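VP4 CORE protein (Bluetongue virus, PDB 2JHP) caps viral RNA as a multifunctional enzyme of the inner capsid, with sites for S-adenosyl-L-homocysteine and guanine. Local coordinates at residues A[410-415]-A[425-430]; A[454-459]-A[465-470]. One frame throughout, in Å; residues are numbered along the deposited sequence.

Interaction 1: residues A[410-415]-A[425-430]; sequences FYLTNR and YEVMKK. With SAH (S-adenosyl-L-homocysteine), chain B; GUN (guanine), chain E.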
loop_
_atom_site.group_PDB
_atom_site.type_symbol
_atom_site.label_atom_id
_atom_site.label_comp_id
_atom_site.label_asym_id
_atom_site.label_seq_id
_atom_site.Cartn_x
_atom_site.Cartn_y
_atom_site.Cartn_z
ATOM N N PHE A 410 -4.021 2.151 -4.530
ATOM C CA PHE A 410 -3.997 0.776 -4.997
ATOM C C PHE A 410 -5.287 0.004 -4.747
ATOM O O PHE A 410 -5.272 -1.032 -4.088
ATOM C CB PHE A 410 -2.797 -0.009 -4.405
ATOM C CG PHE A 410 -1.478 0.670 -4.565
ATOM C CD1 PHE A 410 -0.862 1.260 -3.476
ATOM C CD2 PHE A 410 -0.846 0.710 -5.799
ATOM C CE1 PHE A 410 0.358 1.889 -3.611
ATOM C CE2 PHE A 410 0.390 1.332 -5.947
ATOM C CZ PHE A 410 0.990 1.927 -4.850
ATOM N N TYR A 411 -6.398 0.504 -5.273
ATOM C CA TYR A 411 -7.662 -0.191 -5.120
ATOM C C TYR A 411 -8.664 0.164 -6.212
ATOM O O TYR A 411 -9.417 -0.696 -6.671
ATOM C CB TYR A 411 -8.248 0.029 -3.707
ATOM C CG TYR A 411 -9.088 1.278 -3.504
ATOM C CD1 TYR A 411 -10.452 1.275 -3.802
ATOM C CD2 TYR A 411 -8.526 2.448 -2.982
ATOM C CE1 TYR A 411 -11.239 2.415 -3.601
ATOM C CE2 TYR A 411 -9.301 3.604 -2.774
ATOM C CZ TYR A 411 -10.655 3.580 -3.078
ATOM O OH TYR A 411 -11.434 4.703 -2.902
ATOM N N LEU A 412 -8.668 1.427 -6.621
ATOM C CA LEU A 412 -9.627 1.920 -7.621
ATOM C C LEU A 412 -9.932 0.940 -8.764
ATOM O O LEU A 412 -11.087 0.609 -9.003
ATOM C CB LEU A 412 -9.155 3.256 -8.185
ATOM C CG LEU A 412 -9.697 4.578 -7.608
ATOM C CD1 LEU A 412 -10.677 4.414 -6.467
ATOM C CD2 LEU A 412 -8.575 5.507 -7.215
ATOM N N THR A 413 -8.884 0.464 -9.435
ATOM C CA THR A 413 -8.997 -0.304 -10.650
ATOM C C THR A 413 -8.922 -1.791 -10.387
ATOM O O THR A 413 -8.631 -2.580 -11.302
ATOM C CB THR A 413 -7.888 0.067 -11.611
ATOM O OG1 THR A 413 -6.659 0.189 -10.891
ATOM C CG2 THR A 413 -8.205 1.392 -12.314
ATOM N N ASN A 414 -9.163 -2.177 -9.131
ATOM C CA ASN A 414 -9.466 -3.558 -8.769
ATOM C C ASN A 414 -10.689 -4.020 -9.557
ATOM O O ASN A 414 -11.610 -3.231 -9.794
ATOM C CB ASN A 414 -9.770 -3.678 -7.276
ATOM C CG ASN A 414 -8.518 -3.772 -6.406
ATOM O OD1 ASN A 414 -8.600 -4.218 -5.264
ATOM N ND2 ASN A 414 -7.367 -3.343 -6.929
ATOM N N ARG A 415 -10.701 -5.298 -9.938
ATOM C CA ARG A 415 -11.726 -5.836 -10.817
ATOM C C ARG A 415 -13.156 -5.701 -10.259
ATOM O O ARG A 415 -14.117 -5.612 -11.032
ATOM C CB ARG A 415 -11.395 -7.280 -11.191
ATOM C CG ARG A 415 -11.991 -7.723 -12.518
ATOM C CD ARG A 415 -11.175 -8.846 -13.171
ATOM N NE ARG A 415 -9.816 -8.398 -13.496
ATOM C CZ ARG A 415 -9.446 -7.878 -14.665
ATOM N NH1 ARG A 415 -10.320 -7.737 -15.658
ATOM N NH2 ARG A 415 -8.189 -7.505 -14.844
ATOM N N TYR A 425 -12.999 8.429 -11.471
ATOM C CA TYR A 425 -12.474 9.750 -11.815
ATOM C C TYR A 425 -12.903 10.816 -10.803
ATOM O O TYR A 425 -12.146 11.733 -10.503
ATOM C CB TYR A 425 -12.853 10.137 -13.255
ATOM C CG TYR A 425 -12.115 9.324 -14.299
ATOM C CD1 TYR A 425 -12.795 8.450 -15.157
ATOM C CD2 TYR A 425 -10.727 9.408 -14.412
ATOM C CE1 TYR A 425 -12.097 7.678 -16.110
ATOM C CE2 TYR A 425 -10.026 8.630 -15.358
ATOM C CZ TYR A 425 -10.712 7.787 -16.198
ATOM O OH TYR A 425 -9.982 7.070 -17.097
ATOM N N GLU A 426 -14.106 10.658 -10.258
ATOM C CA GLU A 426 -14.612 11.530 -9.202
ATOM C C GLU A 426 -13.719 11.460 -7.960
ATOM O O GLU A 426 -13.493 12.470 -7.300
ATOM C CB GLU A 426 -16.060 11.171 -8.856
ATOM C CG GLU A 426 -16.887 12.309 -8.272
ATOM C CD GLU A 426 -17.793 12.990 -9.300
ATOM O OE1 GLU A 426 -18.460 12.262 -10.076
ATOM O OE2 GLU A 426 -17.862 14.249 -9.322
ATOM N N VAL A 427 -13.197 10.275 -7.648
ATOM C CA VAL A 427 -12.202 10.145 -6.579
ATOM C C VAL A 427 -10.873 10.841 -6.927
ATOM O O VAL A 427 -10.345 11.619 -6.128
ATOM C CB VAL A 427 -11.944 8.671 -6.203
ATOM C CG1 VAL A 427 -10.754 8.557 -5.270
ATOM C CG2 VAL A 427 -13.171 8.071 -5.563
ATOM N N MET A 428 -10.353 10.571 -8.123
ATOM C CA MET A 428 -9.099 11.177 -8.584
ATOM C C MET A 428 -9.148 12.727 -8.693
ATOM O O MET A 428 -8.112 13.385 -8.689
ATOM C CB MET A 428 -8.634 10.529 -9.894
ATOM C CG MET A 428 -8.630 8.992 -9.855
ATOM S SD MET A 428 -7.493 8.144 -10.980
ATOM C CE MET A 428 -7.521 9.217 -12.412
ATOM N N LYS A 429 -10.348 13.292 -8.756
ATOM C CA LYS A 429 -10.519 14.740 -8.785
ATOM C C LYS A 429 -10.345 15.387 -7.393
ATOM O O LYS A 429 -9.980 16.556 -7.286
ATOM C CB LYS A 429 -11.894 15.068 -9.404
ATOM C CG LYS A 429 -12.292 16.506 -9.576
ATOM C CD LYS A 429 -13.648 16.457 -10.263
ATOM C CE LYS A 429 -14.100 17.778 -10.848
ATOM N NZ LYS A 429 -15.088 18.375 -9.920
ATOM N N LYS A 430 -10.582 14.613 -6.333
ATOM C CA LYS A 430 -10.591 15.163 -4.971
ATOM C C LYS A 430 -9.597 14.496 -4.014
ATOM O O LYS A 430 -9.352 15.003 -2.921
ATOM C CB LYS A 430 -12.015 15.147 -4.376
ATOM C CG LYS A 430 -12.667 13.748 -4.278
ATOM C CD LYS A 430 -14.037 13.792 -3.594
ATOM C CE LYS A 430 -14.603 12.381 -3.367
ATOM N NZ LYS A 430 -15.619 12.343 -2.261
HETATM N N SAH B . -4.632 0.592 -0.219
HETATM C CA SAH B . -3.625 -0.406 0.261
HETATM C CB SAH B . -3.915 -1.859 -0.131
HETATM C CG SAH B . -4.739 -2.165 -1.368
HETATM S SD SAH B . -5.212 -3.916 -1.396
HETATM C C SAH B . -2.198 -0.024 -0.099
HETATM O O SAH B . -1.819 1.145 0.010
HETATM O OXT SAH B . -1.386 -0.871 -0.470
HETATM C "C5'" SAH B . -6.816 -3.473 -2.123
HETATM C "C4'" SAH B . -7.956 -3.517 -1.119
HETATM O "O4'" SAH B . -8.940 -2.553 -1.436
HETATM C "C3'" SAH B . -8.653 -4.874 -1.084
HETATM O "O3'" SAH B . -8.886 -5.176 0.282
HETATM C "C2'" SAH B . -9.984 -4.634 -1.779
HETATM O "O2'" SAH B . -11.027 -5.409 -1.252
HETATM C "C1'" SAH B . -10.229 -3.155 -1.479
HETATM N N9 SAH B . -11.132 -2.505 -2.455
HETATM C C8 SAH B . -11.205 -2.731 -3.811
HETATM N N7 SAH B . -12.171 -1.932 -4.333
HETATM C C5 SAH B . -12.717 -1.199 -3.334
HETATM C C6 SAH B . -13.724 -0.230 -3.303
HETATM N N6 SAH B . -14.346 0.129 -4.424
HETATM N N1 SAH B . -14.070 0.370 -2.106
HETATM C C2 SAH B . -13.419 0.009 -0.940
HETATM N N3 SAH B . -12.421 -0.949 -0.965
HETATM C C4 SAH B . -12.073 -1.549 -2.143
HETATM N N9 GUN E . 2.402 -2.291 -1.557
HETATM C C8 GUN E . 1.346 -2.989 -1.139
HETATM N N7 GUN E . 0.609 -3.344 -2.195
HETATM C C5 GUN E . 1.197 -2.876 -3.296
HETATM C C6 GUN E . 0.887 -2.941 -4.655
HETATM O O6 GUN E . -0.121 -3.529 -5.044
HETATM N N1 GUN E . 1.739 -2.326 -5.582
HETATM C C2 GUN E . 2.879 -1.659 -5.105
HETATM N N2 GUN E . 3.705 -1.071 -5.948
HETATM N N3 GUN E . 3.145 -1.617 -3.788
HETATM C C4 GUN E . 2.342 -2.203 -2.885
#
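Guanine N1 lies over one face of the Phe410 ring, 3.9 Å above its plane and offset toward the rim. At the edge of the same ring, near its plane, the carboxylate atom O of S-adenosyl-L-homocysteine (SAH) is 3.6 Å from Phe410 CD1. Phe499 also packs edge-to-face with Phe410. The Tyr411 ring meets the SAH adenine obliquely, with Tyr411 CD1 3.4 Å from SAH C5, and SAH N6 lies at its edge. Leu412 CD1 sits over one face of the Tyr411 ring, offset toward the rim. The other methyl of Leu412 turns to the helix: Leu412 CD2 is 4.2 Å from Val427 CG1 and 4.4 Å from Met428 CG. Between these two segments Leu412 makes the apolar contacts, and no hydrogen bond crosses. Residues 410-415 follow strand 406-408, the fourth strand of a Rossmann-like methyltransferase sheet of order 3-2-1-4-5-7-6. The helix then leads to the neighbouring strand 433-437. A type I turn from Tyr411 to Asn414 folds the loop, closed by the bond from Asn414 N to Tyr411 O at 2.9 Å. Asn414 OD1 then comes within 3.3 Å of SAH C8, at the imidazole side of the adenine. With chi1 at 86° the Tyr411 ring leans obliquely to the adenine, and its OH bonds to Asp408 OD1. Thr413 OG1 is held by Asp448 OD1 and Trp437 N, which ties the turn to the end of strand 433-437 and to the loop holding Asp448.

Interaction 2: residues A[454-459]-A[465-470]; sequences STVMLN and IRILDG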
loop_
_atom_site.group_PDB
_atom_site.type_symbol
_atom_site.label_atom_id
_atom_site.label_comp_id
_atom_site.label_asym_id
_atom_site.label_seq_id
_atom_site.Cartn_x
_atom_site.Cartn_y
_atom_site.Cartn_z
ATOM N N SER A 454 -4.784 7.848 -22.230
ATOM C CA SER A 454 -5.160 9.124 -22.820
ATOM C C SER A 454 -6.403 9.675 -22.144
ATOM O O SER A 454 -6.525 10.881 -21.957
ATOM C CB SER A 454 -5.367 8.997 -24.328
ATOM O OG SER A 454 -6.485 8.179 -24.630
ATOM N N THR A 455 -7.312 8.786 -21.756
ATOM C CA THR A 455 -8.507 9.187 -21.015
ATOM C C THR A 455 -8.125 9.728 -19.625
ATOM O O THR A 455 -8.679 10.729 -19.165
ATOM C CB THR A 455 -9.515 8.017 -20.906
ATOM O OG1 THR A 455 -9.693 7.428 -22.197
ATOM C CG2 THR A 455 -10.865 8.505 -20.419
ATOM N N VAL A 456 -7.167 9.063 -18.981
ATOM C CA VAL A 456 -6.671 9.463 -17.671
ATOM C C VAL A 456 -6.119 10.875 -17.767
ATOM O O VAL A 456 -6.559 11.760 -17.033
ATOM C CB VAL A 456 -5.559 8.498 -17.141
ATOM C CG1 VAL A 456 -5.034 8.973 -15.801
ATOM C CG2 VAL A 456 -6.071 7.082 -17.025
ATOM N N MET A 457 -5.166 11.073 -18.678
ATOM C CA MET A 457 -4.593 12.383 -18.974
ATOM C C MET A 457 -5.638 13.482 -19.182
ATOM O O MET A 457 -5.537 14.576 -18.609
ATOM C CB MET A 457 -3.728 12.296 -20.221
ATOM C CG MET A 457 -2.333 11.792 -19.977
ATOM S SD MET A 457 -1.364 11.771 -21.486
ATOM C CE MET A 457 -1.131 13.509 -21.806
ATOM N N LEU A 458 -6.641 13.185 -19.998
ATOM C CA LEU A 458 -7.652 14.170 -20.367
ATOM C C LEU A 458 -8.657 14.488 -19.247
ATOM O O LEU A 458 -9.194 15.593 -19.189
ATOM C CB LEU A 458 -8.352 13.763 -21.673
ATOM C CG LEU A 458 -7.420 13.762 -22.896
ATOM C CD1 LEU A 458 -7.904 12.872 -24.021
ATOM C CD2 LEU A 458 -7.208 15.171 -23.401
ATOM N N ASN A 459 -8.900 13.525 -18.363
ATOM C CA ASN A 459 -9.856 13.689 -17.271
ATOM C C ASN A 459 -9.201 14.080 -15.965
ATOM O O ASN A 459 -9.779 14.821 -15.180
ATOM C CB ASN A 459 -10.620 12.391 -17.032
ATOM C CG ASN A 459 -11.525 12.021 -18.179
ATOM O OD1 ASN A 459 -11.617 12.735 -19.178
ATOM N ND2 ASN A 459 -12.205 10.887 -18.041
ATOM N N ILE A 465 -4.979 19.441 -9.512
ATOM C CA ILE A 465 -4.692 18.006 -9.602
ATOM C C ILE A 465 -3.648 17.688 -10.660
ATOM O O ILE A 465 -3.867 17.869 -11.857
ATOM C CB ILE A 465 -5.963 17.136 -9.792
ATOM C CG1 ILE A 465 -6.997 17.417 -8.696
ATOM C CG2 ILE A 465 -5.601 15.639 -9.783
ATOM C CD1 ILE A 465 -6.609 16.913 -7.318
ATOM N N ARG A 466 -2.511 17.221 -10.166
ATOM C CA ARG A 466 -1.376 16.800 -10.952
ATOM C C ARG A 466 -1.565 15.318 -11.344
ATOM O O ARG A 466 -1.833 14.471 -10.495
ATOM C CB ARG A 466 -0.130 16.982 -10.086
ATOM C CG ARG A 466 1.068 17.672 -10.731
ATOM C CD ARG A 466 0.899 19.189 -10.825
ATOM N NE ARG A 466 -0.041 19.509 -11.899
ATOM C CZ ARG A 466 -1.213 20.104 -11.709
ATOM N NH1 ARG A 466 -2.007 20.336 -12.739
ATOM N NH2 ARG A 466 -1.592 20.473 -10.495
ATOM N N ILE A 467 -1.456 15.014 -12.632
ATOM C CA ILE A 467 -1.691 13.653 -13.113
ATOM C C ILE A 467 -0.479 13.107 -13.862
ATOM O O ILE A 467 -0.082 13.635 -14.898
ATOM C CB ILE A 467 -3.013 13.539 -13.955
ATOM C CG1 ILE A 467 -3.363 12.072 -14.251
ATOM C CG2 ILE A 467 -2.934 14.321 -15.244
ATOM C CD1 ILE A 467 -3.938 11.338 -13.052
ATOM N N LEU A 468 0.115 12.054 -13.311
ATOM C CA LEU A 468 1.366 11.511 -13.836
ATOM C C LEU A 468 1.386 10.003 -13.759
ATOM O O LEU A 468 0.605 9.402 -13.027
ATOM C CB LEU A 468 2.552 12.042 -13.033
ATOM C CG LEU A 468 2.766 13.534 -12.815
ATOM C CD1 LEU A 468 3.768 13.665 -11.711
ATOM C CD2 LEU A 468 3.274 14.240 -14.080
ATOM N N ASP A 469 2.290 9.392 -14.513
ATOM C CA ASP A 469 2.527 7.968 -14.398
ATOM C C ASP A 469 3.334 7.753 -13.133
ATOM O O ASP A 469 3.949 8.691 -12.631
ATOM C CB ASP A 469 3.231 7.396 -15.634
ATOM C CG ASP A 469 4.645 7.915 -15.811
ATOM O OD1 ASP A 469 5.450 7.803 -14.861
ATOM O OD2 ASP A 469 4.969 8.416 -16.916
ATOM N N GLY A 470 3.325 6.521 -12.622
ATOM C CA GLY A 470 3.967 6.187 -11.357
ATOM C C GLY A 470 5.404 6.653 -11.210
ATOM O O GLY A 470 5.791 7.165 -10.155
#
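Arg466 NH2 is gripped by two backbone carbonyls, those of Arg463 and Glu505. The same guanidinium gives NH1 to Tyr462 O, and its NE forms a salt bridge with Asp567 OD2. The other oxygen of Asp567, OD1, accepts the Ile467 backbone N, so one carboxylate holds two neighbouring residues of the strand. Ile467 turns its side chain to helix 453-460. Val456 CG1 is 3.8 Å from both Ile467 CG1 and Ile467 CD1. The two side chains cross at about a right angle. Both CG1 branches are anti to the backbone N (chi1 178° in Val456, -171° in Ile467), which brings them together between helix and strand. Ile467 CG2 rests near Met457 O at 4.3 Å. This is helix-on-sheet packing at the edge of the methyltransferase sheet, where strand 466-469 runs antiparallel to 499-503. At the end of the strand Asp469 is the N-cap of helix 470-480, through OD1 to Gly472 N. No hydrogen bond joins the two segments, so their contact rests on apolar packing, while the polar bonds to other parts of the chain fix the strand.

In the fold
From the N terminus, strand 406-408 leads into the SAH-binding loop. Interaction 1 closes the loop of nine residues between 410-415 and 425-430, bringing the helix back onto the SAH-binding turn. The chain then enters strand 433-437, next to strand 406-408 in the sheet. Interaction 2 opens on helix 453-460 and closes the short connection to the edge strand 466-469. The two loops follow in series, without nesting or crossing. The centres of interactions 1 and 2 lie about 12 Å apart. Tyr425 packs on Thr455 and Asn459, and Ile465 CG2 lies 3.5 Å from Met428 O. Helix 421-430 therefore packs between the SAH-binding loop and the pair formed by helix 453-460 and edge strand 466-469.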